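Local coordinates for protein imidazolonepropionase (Unidentified, PDB 2Q09) that hydrolyses a carbon-nitrogen bond of imidazolone-5-propanoate to give N-formimidoyl-L-glutamate, the third step of histidine degradation, at residues L174-V179 with E192-E197; Q227-A232 with G241-L246; G250-A255 with E267-E272. One frame throughout, in Å; residues are numbered along the deposited sequence.

Overall arrangement
All three contacts lie in the amidohydrolase barrel and follow one another along the chain. Interactions 1 and 2 both reach the ligand DI6: His-177 belongs to the first, and Gln-245 and the iron ligand His-242 to the second. Their centres are about 11 Å apart. The helices of these two contacts touch, with Cys-195 CB 3.8 Å from Ala-231 CB. Interaction 3 lies about 11 Å from interaction 2, centre to centre, and is joined to it by a hydrogen bond of 2.8 Å from Tyr-268 N to Asp-244 O. It does not reach the ligand: the Ser-252 side chain is about 13 Å from DI6. Interactions 1 and 3 do not touch; their nearest atoms are about 11 Å apart.

Interaction 1 of 3, residues L174-V179 with E192-E197; sequences LAAHAV and ETICQE. With DI6 (3-[(4S)-2,5-dioxoimidazolidin-4-yl]propanoic acid), chain C.
Ile-194 reaches out from helix 187-204 and sets the end of its side chain, CD1, against Ala-175 and Ala-176. Leu-174 points away from the helix, and its CD2 sits over the centre of one face of the His-177 ring. Ala-175 turns its methyl to the helix, and its CB lies 4.0 Å from Ile-194 CD1. The same CD1 also lies 3.8 Å from Ala-176 N and 3.9 Å from Ala-176 CB, so one methyl serves both alanines. Ala-176 centres an inverse gamma turn, closed by a weak bond from His-177 N to Ala-175 O. His-177 turns from the helix to the ligand, its CG anti to the backbone N (chi1 -163°). NE2 accepts a bond of 2.7 Å from DI6 N4, near the ring plane, at 157°. ND1 is bonded to Gly-143 O, so bonds at both nitrogens fix the rotation of the ring. DI6 is a bound inhibitor, and His-177 probably binds the substrate imidazolone-5-propanoate in the same way. A leucine in place of His-177 would probably leave DI6 N4 and Gly-143 O without their mates. The contact joins strand 168-176 to the helix that crosses over to strand 210-213. Ala-175 also meets Glu-151 of helix 148-164, and Ala-176 meets Val-213.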
ATOM      1  N   LEU A 174      13.225  -0.282  -1.701  1.00 24.86           N
ATOM      2  CA  LEU A 174      13.310   1.171  -1.769  1.00 26.62           C
ATOM      3  C   LEU A 174      14.675   1.648  -1.279  1.00 27.32           C
ATOM      4  O   LEU A 174      14.767   2.492  -0.388  1.00 28.21           O
ATOM      5  CB  LEU A 174      12.204   1.797  -0.916  1.00 25.68           C
ATOM      6  CG  LEU A 174      12.094   3.326  -0.898  1.00 25.26           C
ATOM      7  CD1 LEU A 174      11.717   3.841  -2.280  1.00 26.11           C
ATOM      8  CD2 LEU A 174      11.045   3.748   0.124  1.00 27.09           C
ATOM      9  N   ALA A 175      15.739   1.094  -1.853  1.00 28.32           N
ATOM     10  CA  ALA A 175      17.094   1.475  -1.467  1.00 28.76           C
ATOM     11  C   ALA A 175      17.360   2.916  -1.891  1.00 30.33           C
ATOM     12  O   ALA A 175      18.177   3.613  -1.287  1.00 30.56           O
ATOM     13  CB  ALA A 175      18.111   0.534  -2.113  1.00 28.19           C
ATOM     14  N   ALA A 176      16.662   3.361  -2.931  1.00 31.07           N
ATOM     15  CA  ALA A 176      16.818   4.728  -3.426  1.00 32.69           C
ATOM     16  C   ALA A 176      15.851   5.678  -2.711  1.00 33.94           C
ATOM     17  O   ALA A 176      15.180   6.494  -3.335  1.00 34.35           O
ATOM     18  CB  ALA A 176      16.582   4.771  -4.938  1.00 30.91           C
ATOM     19  N   HIS A 177      15.788   5.558  -1.387  1.00 33.85           N
ATOM     20  CA  HIS A 177      14.915   6.395  -0.564  1.00 35.16           C
ATOM     21  C   HIS A 177      15.647   7.684  -0.214  1.00 36.23           C
ATOM     22  O   HIS A 177      15.038   8.734   0.006  1.00 36.38           O
ATOM     23  CB  HIS A 177      14.555   5.644   0.723  1.00 34.16           C
ATOM     24  CG  HIS A 177      13.368   6.200   1.443  1.00 34.54           C
ATOM     25  ND1 HIS A 177      12.920   5.679   2.638  1.00 34.73           N
ATOM     26  CD2 HIS A 177      12.515   7.202   1.125  1.00 35.73           C
ATOM     27  CE1 HIS A 177      11.841   6.336   3.025  1.00 34.41           C
ATOM     28  NE2 HIS A 177      11.573   7.264   2.125  1.00 34.69           N
ATOM     29  N   ALA A 178      16.969   7.585  -0.176  1.00 35.72           N
ATOM     30  CA  ALA A 178      17.850   8.697   0.141  1.00 35.13           C
ATOM     31  C   ALA A 178      19.276   8.183  -0.022  1.00 34.74           C
ATOM     32  O   ALA A 178      19.493   6.983  -0.172  1.00 34.48           O
ATOM     33  CB  ALA A 178      17.620   9.153   1.567  1.00 34.74           C
ATOM     34  N   VAL A 179      20.245   9.090  -0.005  1.00 33.55           N
ATOM     35  CA  VAL A 179      21.652   8.722  -0.146  1.00 33.19           C
ATOM     36  C   VAL A 179      22.231   8.503   1.251  1.00 32.43           C
ATOM     37  O   VAL A 179      22.177   9.393   2.106  1.00 32.32           O
ATOM     38  CB  VAL A 179      22.459   9.847  -0.859  1.00 34.29           C
ATOM     39  CG1 VAL A 179      23.941   9.528  -0.847  1.00 33.27           C
ATOM     40  CG2 VAL A 179      21.966   9.995  -2.297  1.00 34.14           C
ATOM     41  N   GLU A 192      25.017   3.219  -8.363  1.00 35.66           N
ATOM     42  CA  GLU A 192      25.671   2.062  -8.973  1.00 36.07           C
ATOM     43  C   GLU A 192      25.537   0.828  -8.085  1.00 34.25           C
ATOM     44  O   GLU A 192      25.318  -0.279  -8.568  1.00 33.84           O
ATOM     45  CB  GLU A 192      27.155   2.337  -9.220  1.00 39.51           C
ATOM     46  CG  GLU A 192      27.468   2.889 -10.606  1.00 45.04           C
ATOM     47  CD  GLU A 192      28.960   2.942 -10.891  1.00 49.34           C
ATOM     48  OE1 GLU A 192      29.335   3.274 -12.033  1.00 51.60           O
ATOM     49  OE2 GLU A 192      29.756   2.655  -9.971  1.00 49.74           O
ATOM     50  N   THR A 193      25.680   1.028  -6.781  1.00 32.57           N
ATOM     51  CA  THR A 193      25.575  -0.063  -5.819  1.00 31.52           C
ATOM     52  C   THR A 193      24.202  -0.726  -5.878  1.00 29.92           C
ATOM     53  O   THR A 193      24.090  -1.953  -5.873  1.00 28.55           O
ATOM     54  CB  THR A 193      25.811   0.446  -4.389  1.00 31.79           C
ATOM     55  OG1 THR A 193      27.160   0.908  -4.266  1.00 32.46           O
ATOM     56  CG2 THR A 193      25.555  -0.670  -3.376  1.00 31.67           C
ATOM     57  N   ILE A 194      23.159   0.098  -5.923  1.00 29.30           N
ATOM     58  CA  ILE A 194      21.785  -0.388  -5.990  1.00 28.49           C
ATOM     59  C   ILE A 194      21.581  -1.210  -7.255  1.00 28.36           C
ATOM     60  O   ILE A 194      21.035  -2.312  -7.218  1.00 26.62           O
ATOM     61  CB  ILE A 194      20.772   0.796  -6.016  1.00 28.37           C
ATOM     62  CG1 ILE A 194      20.880   1.613  -4.724  1.00 29.86           C
ATOM     63  CG2 ILE A 194      19.356   0.273  -6.180  1.00 29.81           C
ATOM     64  CD1 ILE A 194      19.995   2.850  -4.707  1.00 30.70           C
ATOM     65  N   CYS A 195      22.019  -0.653  -8.377  1.00 28.64           N
ATOM     66  CA  CYS A 195      21.863  -1.307  -9.667  1.00 30.11           C
ATOM     67  C   CYS A 195      22.726  -2.553  -9.874  1.00 30.60           C
ATOM     68  O   CYS A 195      22.262  -3.556 -10.412  1.00 29.23           O
ATOM     69  CB  CYS A 195      22.155  -0.304 -10.791  1.00 30.79           C
ATOM     70  SG  CYS A 195      21.053   1.126 -10.829  1.00 32.90           S
ATOM     71  N   GLN A 196      23.977  -2.502  -9.433  1.00 31.73           N
ATOM     72  CA  GLN A 196      24.876  -3.629  -9.651  1.00 33.44           C
ATOM     73  C   GLN A 196      24.987  -4.645  -8.528  1.00 32.02           C
ATOM     74  O   GLN A 196      25.500  -5.748  -8.737  1.00 31.38           O
ATOM     75  CB  GLN A 196      26.274  -3.104  -9.982  1.00 35.20           C
ATOM     76  CG  GLN A 196      26.370  -2.382 -11.305  1.00 38.98           C
ATOM     77  CD  GLN A 196      27.663  -1.617 -11.447  1.00 41.61           C
ATOM     78  OE1 GLN A 196      28.727  -2.095 -11.062  1.00 45.19           O
ATOM     79  NE2 GLN A 196      27.584  -0.423 -12.014  1.00 43.41           N
ATOM     80  N   GLU A 197      24.503  -4.297  -7.343  1.00 30.02           N
ATOM     81  CA  GLU A 197      24.626  -5.211  -6.220  1.00 28.22           C
ATOM     82  C   GLU A 197      23.336  -5.504  -5.468  1.00 26.51           C
ATOM     83  O   GLU A 197      22.937  -6.660  -5.339  1.00 26.36           O
ATOM     84  CB  GLU A 197      25.679  -4.663  -5.256  1.00 27.53           C
ATOM     85  CG  GLU A 197      27.065  -4.573  -5.885  1.00 31.91           C
ATOM     86  CD  GLU A 197      28.046  -3.744  -5.076  1.00 33.85           C
ATOM     87  OE1 GLU A 197      27.901  -3.666  -3.840  1.00 35.22           O
ATOM     88  OE2 GLU A 197      28.976  -3.179  -5.685  1.00 34.98           O
TER
HETATM   89  N1  DI6 C 600       8.344  10.670   1.323  1.00 36.27           N
HETATM   90  C2  DI6 C 600       7.809  10.651   2.563  1.00 35.80           C
HETATM   91  O2  DI6 C 600       6.949  11.391   3.004  1.00 34.50           O
HETATM   92  C3  DI6 C 600       8.505   9.484   3.305  1.00 35.08           C
HETATM   93  N4  DI6 C 600       9.436   8.970   2.275  1.00 35.79           N
HETATM   94  C5  DI6 C 600       9.268   9.714   1.164  1.00 36.84           C
HETATM   95  O5  DI6 C 600       9.884   9.529   0.124  1.00 36.98           O
HETATM   96  C6  DI6 C 600       9.231   9.983   4.546  1.00 33.45           C
HETATM   97  C7  DI6 C 600       9.936   8.862   5.313  1.00 34.18           C
HETATM   98  C8  DI6 C 600      10.678   9.311   6.580  1.00 33.76           C
HETATM   99  O9  DI6 C 600      10.995   8.429   7.402  1.00 33.75           O
HETATM  100  O10 DI6 C 600      10.948  10.525   6.767  1.00 34.71           O

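Interaction 2 of 3, residues Q227-A232 with G241-L246; sequences QVYLAA and GHMDQL. With FE (Fe (III) ion), chain B; DI6 (3-[(4S)-2,5-dioxoimidazolidin-4-yl]propanoic acid), chain C.
Tyr-229 points its hydroxyl from helix 222-234 at strand 238-243, where it meets Gly-241 and Met-243. Met-243 is present as selenomethionine. Its chain is bent at chi2 and chi3 (61° and 77°), which brings the CE methyl back to 3.5 Å from Tyr-229 OH. The tyrosine comes from the helix and the methionine from the strand, head-on. Tyr-229 OH also lies 3.7 Å from Gly-241 CA. The lack of a side chain at Gly-241 lets both the hydroxyl and the methyl sit this close. The polar partner of the buried hydroxyl is Lys-240 O, just before the strand segment. The tyrosine ring meets Phe-258 edge-to-face. Helix and strand belong to one beta-alpha-beta crossover of the TIM barrel, and the strand runs on to the active site. There His-242 NE2 binds the iron at 2.3 Å. His-72, His-74, Asp-317 and water 1 complete the site, the water O being 2.4 Å from the iron. Beyond the strand, Gln-245 is extended past CG and holds DI6 through both atoms of its amide. OE1 accepts a bond of 2.9 Å from DI6 N1. NE2 gives a nearly straight one, also 2.9 Å (175°), to DI6 O2.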
ATOM      1  N   GLN A 227      18.300   5.086 -14.020  1.00 35.13           N
ATOM      2  CA  GLN A 227      19.308   4.046 -13.868  1.00 36.17           C
ATOM      3  C   GLN A 227      18.742   2.884 -13.060  1.00 35.87           C
ATOM      4  O   GLN A 227      18.964   1.720 -13.382  1.00 35.52           O
ATOM      5  CB  GLN A 227      20.548   4.616 -13.172  1.00 37.92           C
ATOM      6  CG  GLN A 227      21.396   5.516 -14.058  1.00 40.40           C
ATOM      7  CD  GLN A 227      21.838   4.820 -15.327  1.00 41.72           C
ATOM      8  OE1 GLN A 227      21.284   5.048 -16.399  1.00 42.39           O
ATOM      9  NE2 GLN A 227      22.828   3.948 -15.207  1.00 43.14           N
ATOM     10  N   VAL A 228      18.004   3.205 -12.004  1.00 35.71           N
ATOM     11  CA  VAL A 228      17.404   2.178 -11.166  1.00 34.92           C
ATOM     12  C   VAL A 228      16.375   1.348 -11.925  1.00 33.93           C
ATOM     13  O   VAL A 228      16.462   0.123 -11.933  1.00 33.86           O
ATOM     14  CB  VAL A 228      16.736   2.796  -9.922  1.00 35.33           C
ATOM     15  CG1 VAL A 228      15.862   1.758  -9.230  1.00 35.66           C
ATOM     16  CG2 VAL A 228      17.803   3.301  -8.962  1.00 36.10           C
ATOM     17  N   TYR A 229      15.405   2.004 -12.558  1.00 34.20           N
ATOM     18  CA  TYR A 229      14.376   1.285 -13.311  1.00 34.95           C
ATOM     19  C   TYR A 229      14.985   0.361 -14.360  1.00 33.81           C
ATOM     20  O   TYR A 229      14.438  -0.703 -14.656  1.00 33.53           O
ATOM     21  CB  TYR A 229      13.410   2.266 -13.989  1.00 35.25           C
ATOM     22  CG  TYR A 229      12.533   3.040 -13.024  1.00 37.56           C
ATOM     23  CD1 TYR A 229      12.428   2.659 -11.689  1.00 37.54           C
ATOM     24  CD2 TYR A 229      11.796   4.143 -13.453  1.00 37.85           C
ATOM     25  CE1 TYR A 229      11.609   3.357 -10.803  1.00 37.88           C
ATOM     26  CE2 TYR A 229      10.979   4.845 -12.576  1.00 38.47           C
ATOM     27  CZ  TYR A 229      10.890   4.448 -11.254  1.00 38.25           C
ATOM     28  OH  TYR A 229      10.085   5.144 -10.377  1.00 37.75           O
ATOM     29  N   LEU A 230      16.114   0.774 -14.923  1.00 34.74           N
ATOM     30  CA  LEU A 230      16.791  -0.039 -15.930  1.00 36.43           C
ATOM     31  C   LEU A 230      17.261  -1.354 -15.324  1.00 36.36           C
ATOM     32  O   LEU A 230      17.106  -2.419 -15.921  1.00 36.19           O
ATOM     33  CB  LEU A 230      17.988   0.719 -16.504  1.00 36.95           C
ATOM     34  CG  LEU A 230      17.631   1.792 -17.529  1.00 37.54           C
ATOM     35  CD1 LEU A 230      18.877   2.571 -17.909  1.00 39.24           C
ATOM     36  CD2 LEU A 230      17.017   1.135 -18.757  1.00 38.47           C
ATOM     37  N   ALA A 231      17.836  -1.268 -14.132  1.00 35.79           N
ATOM     38  CA  ALA A 231      18.323  -2.448 -13.433  1.00 35.00           C
ATOM     39  C   ALA A 231      17.149  -3.349 -13.055  1.00 35.25           C
ATOM     40  O   ALA A 231      17.189  -4.562 -13.264  1.00 33.68           O
ATOM     41  CB  ALA A 231      19.089  -2.027 -12.188  1.00 34.95           C
ATOM     42  N   ALA A 232      16.103  -2.744 -12.503  1.00 35.48           N
ATOM     43  CA  ALA A 232      14.916  -3.492 -12.108  1.00 35.26           C
ATOM     44  C   ALA A 232      14.455  -4.267 -13.335  1.00 36.17           C
ATOM     45  O   ALA A 232      14.211  -5.472 -13.274  1.00 35.24           O
ATOM     46  CB  ALA A 232      13.823  -2.536 -11.650  1.00 35.08           C
ATOM     47  N   GLY A 241       7.175   4.517  -7.928  1.00 31.82           N
ATOM     48  CA  GLY A 241       7.969   5.608  -7.395  1.00 33.32           C
ATOM     49  C   GLY A 241       7.254   6.662  -6.576  1.00 34.53           C
ATOM     50  O   GLY A 241       6.055   6.903  -6.744  1.00 33.47           O
ATOM     51  N   HIS A 242       8.007   7.276  -5.667  1.00 33.33           N
ATOM     52  CA  HIS A 242       7.496   8.362  -4.836  1.00 34.28           C
ATOM     53  C   HIS A 242       7.672   9.587  -5.729  1.00 34.99           C
ATOM     54  O   HIS A 242       8.762  10.154  -5.797  1.00 35.75           O
ATOM     55  CB  HIS A 242       8.347   8.530  -3.575  1.00 32.65           C
ATOM     56  CG  HIS A 242       8.027   7.554  -2.483  1.00 32.14           C
ATOM     57  ND1 HIS A 242       8.217   6.196  -2.607  1.00 31.22           N
ATOM     58  CD2 HIS A 242       7.561   7.758  -1.227  1.00 31.69           C
ATOM     59  CE1 HIS A 242       7.887   5.603  -1.470  1.00 30.95           C
ATOM     60  NE2 HIS A 242       7.488   6.528  -0.617  1.00 30.42           N
HETATM   61  N   MSE A 243       6.607   9.996  -6.415  1.00 35.18           N
HETATM   62  CA  MSE A 243       6.704  11.125  -7.336  1.00 35.30           C
HETATM   63  C   MSE A 243       5.932  12.399  -7.016  1.00 33.45           C
HETATM   64  O   MSE A 243       4.860  12.372  -6.403  1.00 32.40           O
HETATM   65  CB  MSE A 243       6.292  10.674  -8.738  1.00 38.25           C
HETATM   66  CG  MSE A 243       7.422  10.683  -9.748  1.00 43.56           C
HETATM   67 SE   MSE A 243       8.830   9.498  -9.213  1.00 45.43          SE
HETATM   68  CE  MSE A 243       7.991   7.860  -9.701  1.00 44.43           C
ATOM     69  N   ASP A 244       6.509  13.515  -7.452  1.00 32.82           N
ATOM     70  CA  ASP A 244       5.910  14.835  -7.297  1.00 33.46           C
ATOM     71  C   ASP A 244       5.340  15.174  -5.924  1.00 33.48           C
ATOM     72  O   ASP A 244       4.275  15.788  -5.827  1.00 33.40           O
ATOM     73  CB  ASP A 244       4.815  15.015  -8.354  1.00 32.97           C
ATOM     74  CG  ASP A 244       5.323  14.781  -9.768  1.00 34.30           C
ATOM     75  OD1 ASP A 244       6.369  15.363 -10.126  1.00 34.06           O
ATOM     76  OD2 ASP A 244       4.674  14.024 -10.524  1.00 33.12           O
ATOM     77  N   GLN A 245       6.039  14.779  -4.865  1.00 33.63           N
ATOM     78  CA  GLN A 245       5.568  15.081  -3.518  1.00 33.33           C
ATOM     79  C   GLN A 245       5.955  16.507  -3.114  1.00 34.14           C
ATOM     80  O   GLN A 245       5.153  17.225  -2.514  1.00 32.84           O
ATOM     81  CB  GLN A 245       6.140  14.077  -2.509  1.00 33.03           C
ATOM     82  CG  GLN A 245       5.685  14.305  -1.072  1.00 34.13           C
ATOM     83  CD  GLN A 245       6.342  13.346  -0.087  1.00 34.72           C
ATOM     84  OE1 GLN A 245       7.432  12.836  -0.336  1.00 31.88           O
ATOM     85  NE2 GLN A 245       5.683  13.113   1.045  1.00 34.65           N
ATOM     86  N   LEU A 246       7.184  16.909  -3.445  1.00 34.78           N
ATOM     87  CA  LEU A 246       7.668  18.244  -3.100  1.00 35.84           C
ATOM     88  C   LEU A 246       7.859  19.138  -4.328  1.00 36.76           C
ATOM     89  O   LEU A 246       7.809  20.364  -4.224  1.00 35.86           O
ATOM     90  CB  LEU A 246       8.989  18.144  -2.319  1.00 36.99           C
ATOM     91  CG  LEU A 246       8.996  17.287  -1.043  1.00 38.32           C
ATOM     92  CD1 LEU A 246      10.390  17.280  -0.437  1.00 37.85           C
ATOM     93  CD2 LEU A 246       7.978  17.821  -0.044  1.00 38.09           C
TER
HETATM   94 FE    FE B 500       6.134   6.415   1.276  1.00 31.04          FE
HETATM   95  N1  DI6 C 600       8.344  10.670   1.323  1.00 36.27           N
HETATM   96  C2  DI6 C 600       7.809  10.651   2.563  1.00 35.80           C
HETATM   97  O2  DI6 C 600       6.949  11.391   3.004  1.00 34.50           O
HETATM   98  C3  DI6 C 600       8.505   9.484   3.305  1.00 35.08           C
HETATM   99  N4  DI6 C 600       9.436   8.970   2.275  1.00 35.79           N
HETATM  100  C5  DI6 C 600       9.268   9.714   1.164  1.00 36.84           C
HETATM  101  O5  DI6 C 600       9.884   9.529   0.124  1.00 36.98           O
HETATM  102  C6  DI6 C 600       9.231   9.983   4.546  1.00 33.45           C
HETATM  103  C7  DI6 C 600       9.936   8.862   5.313  1.00 34.18           C
HETATM  104  C8  DI6 C 600      10.678   9.311   6.580  1.00 33.76           C
HETATM  105  O9  DI6 C 600      10.995   8.429   7.402  1.00 33.75           O
HETATM  106  O10 DI6 C 600      10.948  10.525   6.767  1.00 34.71           O
HETATM  107  O   HOH W   1       6.024   8.774   1.894  1.00 26.67           O

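Interaction 3 of 3, residues G250-A255 with E267-E272; sequences GGSTLA and EYLDPE
Leu-269 packs against Ser-252 where the chain has left barrel strand 262-265 and is about to enter helix 271-280. Its partner lies in the first turn of helix 251-257, the helix between strands 238-243 and 262-265 of the TIM barrel. Leu-269 has CG anti to its own N (chi1 180°), and this carries the end of the side chain nearer the other helix. CD1 reaches Ser-252 at two atoms, 3.5 Å from Ser-252 CB and 3.5 Å from Ser-252 OG. The hydroxyl is buried, but it is satisfied by Asp-244 OD2, so the methyl meets an oxygen already bonded. Leu-269 also touches Pro-301, and Ile-274 and Leu-277 of the helix that follows. Asp-270 is the N-cap of that helix. Its OD2 takes weak bonds from Gly-273 N and Asn-248 ND2. Water 2 links this carboxylate to the other segment: it donates to Asp-270 OD2 at 3.2 Å and is hydrogen-bonded to Thr-253 OG1 at 2.8 Å. The water thus ties the N-terminal parts of the two helices together. Glu-272, in the first turn of helix 271-280, comes only loosely near Thr-253, its backbone O 4.3 Å from Thr-253 OG1.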
ATOM      1  N   GLY A 250       9.464  15.502 -13.440  1.00 39.73           N
ATOM      2  CA  GLY A 250       9.083  14.740 -14.614  1.00 39.39           C
ATOM      3  C   GLY A 250       9.143  13.254 -14.324  1.00 38.69           C
ATOM      4  O   GLY A 250       9.073  12.428 -15.227  1.00 38.43           O
ATOM      5  N   GLY A 251       9.270  12.919 -13.045  1.00 37.93           N
ATOM      6  CA  GLY A 251       9.353  11.532 -12.630  1.00 36.81           C
ATOM      7  C   GLY A 251       8.162  10.672 -13.002  1.00 36.80           C
ATOM      8  O   GLY A 251       8.329   9.519 -13.390  1.00 37.38           O
ATOM      9  N   SER A 252       6.955  11.216 -12.886  1.00 36.50           N
ATOM     10  CA  SER A 252       5.762  10.447 -13.213  1.00 36.27           C
ATOM     11  C   SER A 252       5.762  10.009 -14.677  1.00 36.28           C
ATOM     12  O   SER A 252       5.336   8.904 -14.996  1.00 35.91           O
ATOM     13  CB  SER A 252       4.505  11.262 -12.903  1.00 35.56           C
ATOM     14  OG  SER A 252       4.346  11.426 -11.506  1.00 34.49           O
ATOM     15  N   THR A 253       6.237  10.874 -15.568  1.00 37.49           N
ATOM     16  CA  THR A 253       6.284  10.536 -16.992  1.00 37.30           C
ATOM     17  C   THR A 253       7.334   9.465 -17.267  1.00 37.01           C
ATOM     18  O   THR A 253       7.153   8.616 -18.139  1.00 38.01           O
ATOM     19  CB  THR A 253       6.591  11.779 -17.852  1.00 38.10           C
ATOM     20  OG1 THR A 253       5.517  12.721 -17.724  1.00 37.04           O
ATOM     21  CG2 THR A 253       6.752  11.390 -19.319  1.00 36.89           C
ATOM     22  N   LEU A 254       8.431   9.504 -16.522  1.00 36.62           N
ATOM     23  CA  LEU A 254       9.489   8.515 -16.686  1.00 35.99           C
ATOM     24  C   LEU A 254       8.963   7.156 -16.237  1.00 35.76           C
ATOM     25  O   LEU A 254       9.108   6.149 -16.937  1.00 34.12           O
ATOM     26  CB  LEU A 254      10.707   8.903 -15.846  1.00 35.71           C
ATOM     27  CG  LEU A 254      11.841   7.877 -15.758  1.00 35.66           C
ATOM     28  CD1 LEU A 254      12.455   7.643 -17.134  1.00 34.95           C
ATOM     29  CD2 LEU A 254      12.891   8.385 -14.783  1.00 35.44           C
ATOM     30  N   ALA A 255       8.345   7.138 -15.060  1.00 35.57           N
ATOM     31  CA  ALA A 255       7.786   5.913 -14.509  1.00 35.41           C
ATOM     32  C   ALA A 255       6.754   5.327 -15.464  1.00 35.42           C
ATOM     33  O   ALA A 255       6.723   4.116 -15.692  1.00 35.64           O
ATOM     34  CB  ALA A 255       7.150   6.196 -13.147  1.00 35.31           C
ATOM     35  N   GLU A 267       1.487  15.406  -5.330  1.00 31.90           N
ATOM     36  CA  GLU A 267       1.016  16.759  -5.032  1.00 32.71           C
ATOM     37  C   GLU A 267       1.266  17.714  -6.205  1.00 32.74           C
ATOM     38  O   GLU A 267       0.420  18.547  -6.531  1.00 31.56           O
ATOM     39  CB  GLU A 267       1.709  17.323  -3.784  1.00 33.11           C
ATOM     40  CG  GLU A 267       1.098  16.933  -2.433  1.00 35.60           C
ATOM     41  CD  GLU A 267       1.231  15.462  -2.123  1.00 36.80           C
ATOM     42  OE1 GLU A 267       2.138  14.819  -2.685  1.00 37.66           O
ATOM     43  OE2 GLU A 267       0.439  14.953  -1.301  1.00 39.01           O
ATOM     44  N   TYR A 268       2.431  17.579  -6.838  1.00 32.28           N
ATOM     45  CA  TYR A 268       2.816  18.445  -7.956  1.00 32.99           C
ATOM     46  C   TYR A 268       2.713  17.832  -9.352  1.00 32.73           C
ATOM     47  O   TYR A 268       3.405  18.264 -10.274  1.00 32.43           O
ATOM     48  CB  TYR A 268       4.246  18.947  -7.735  1.00 32.85           C
ATOM     49  CG  TYR A 268       4.384  19.910  -6.578  1.00 33.95           C
ATOM     50  CD1 TYR A 268       4.232  21.282  -6.768  1.00 34.48           C
ATOM     51  CD2 TYR A 268       4.620  19.448  -5.282  1.00 34.87           C
ATOM     52  CE1 TYR A 268       4.313  22.176  -5.693  1.00 34.35           C
ATOM     53  CE2 TYR A 268       4.700  20.325  -4.203  1.00 34.10           C
ATOM     54  CZ  TYR A 268       4.547  21.688  -4.416  1.00 35.48           C
ATOM     55  OH  TYR A 268       4.615  22.563  -3.353  1.00 35.15           O
ATOM     56  N   LEU A 269       1.856  16.835  -9.523  1.00 33.13           N
ATOM     57  CA  LEU A 269       1.701  16.202 -10.830  1.00 33.80           C
ATOM     58  C   LEU A 269       1.085  17.195 -11.818  1.00 34.35           C
ATOM     59  O   LEU A 269       0.173  17.945 -11.471  1.00 34.39           O
ATOM     60  CB  LEU A 269       0.815  14.964 -10.712  1.00 32.38           C
ATOM     61  CG  LEU A 269       0.521  14.155 -11.978  1.00 31.49           C
ATOM     62  CD1 LEU A 269       1.801  13.527 -12.515  1.00 32.56           C
ATOM     63  CD2 LEU A 269      -0.496  13.070 -11.646  1.00 30.19           C
ATOM     64  N   ASP A 270       1.594  17.199 -13.048  1.00 36.11           N
ATOM     65  CA  ASP A 270       1.105  18.105 -14.091  1.00 37.34           C
ATOM     66  C   ASP A 270       0.277  17.369 -15.156  1.00 37.47           C
ATOM     67  O   ASP A 270       0.227  16.140 -15.170  1.00 36.27           O
ATOM     68  CB  ASP A 270       2.288  18.799 -14.770  1.00 40.13           C
ATOM     69  CG  ASP A 270       3.232  17.815 -15.430  1.00 43.11           C
ATOM     70  OD1 ASP A 270       3.821  18.165 -16.473  1.00 49.27           O
ATOM     71  OD2 ASP A 270       3.395  16.695 -14.901  1.00 45.32           O
ATOM     72  N   PRO A 271      -0.386  18.117 -16.061  1.00 38.05           N
ATOM     73  CA  PRO A 271      -1.218  17.559 -17.135  1.00 38.45           C
ATOM     74  C   PRO A 271      -0.496  16.538 -18.007  1.00 38.22           C
ATOM     75  O   PRO A 271      -1.014  15.450 -18.260  1.00 39.27           O
ATOM     76  CB  PRO A 271      -1.619  18.798 -17.932  1.00 38.69           C
ATOM     77  CG  PRO A 271      -1.699  19.848 -16.881  1.00 38.91           C
ATOM     78  CD  PRO A 271      -0.453  19.590 -16.070  1.00 38.61           C
ATOM     79  N   GLU A 272       0.697  16.896 -18.468  1.00 38.19           N
ATOM     80  CA  GLU A 272       1.485  16.010 -19.315  1.00 38.97           C
ATOM     81  C   GLU A 272       1.678  14.665 -18.628  1.00 37.00           C
ATOM     82  O   GLU A 272       1.561  13.613 -19.254  1.00 36.10           O
ATOM     83  CB  GLU A 272       2.847  16.640 -19.612  1.00 42.22           C
ATOM     84  CG  GLU A 272       2.782  17.945 -20.397  1.00 47.66           C
ATOM     85  CD  GLU A 272       2.036  19.052 -19.669  1.00 50.33           C
ATOM     86  OE1 GLU A 272       2.310  19.271 -18.472  1.00 51.27           O
ATOM     87  OE2 GLU A 272       1.183  19.710 -20.299  1.00 51.90           O
TER
HETATM   88  O   HOH W   2       5.509  14.378 -15.416  1.00 48.37           O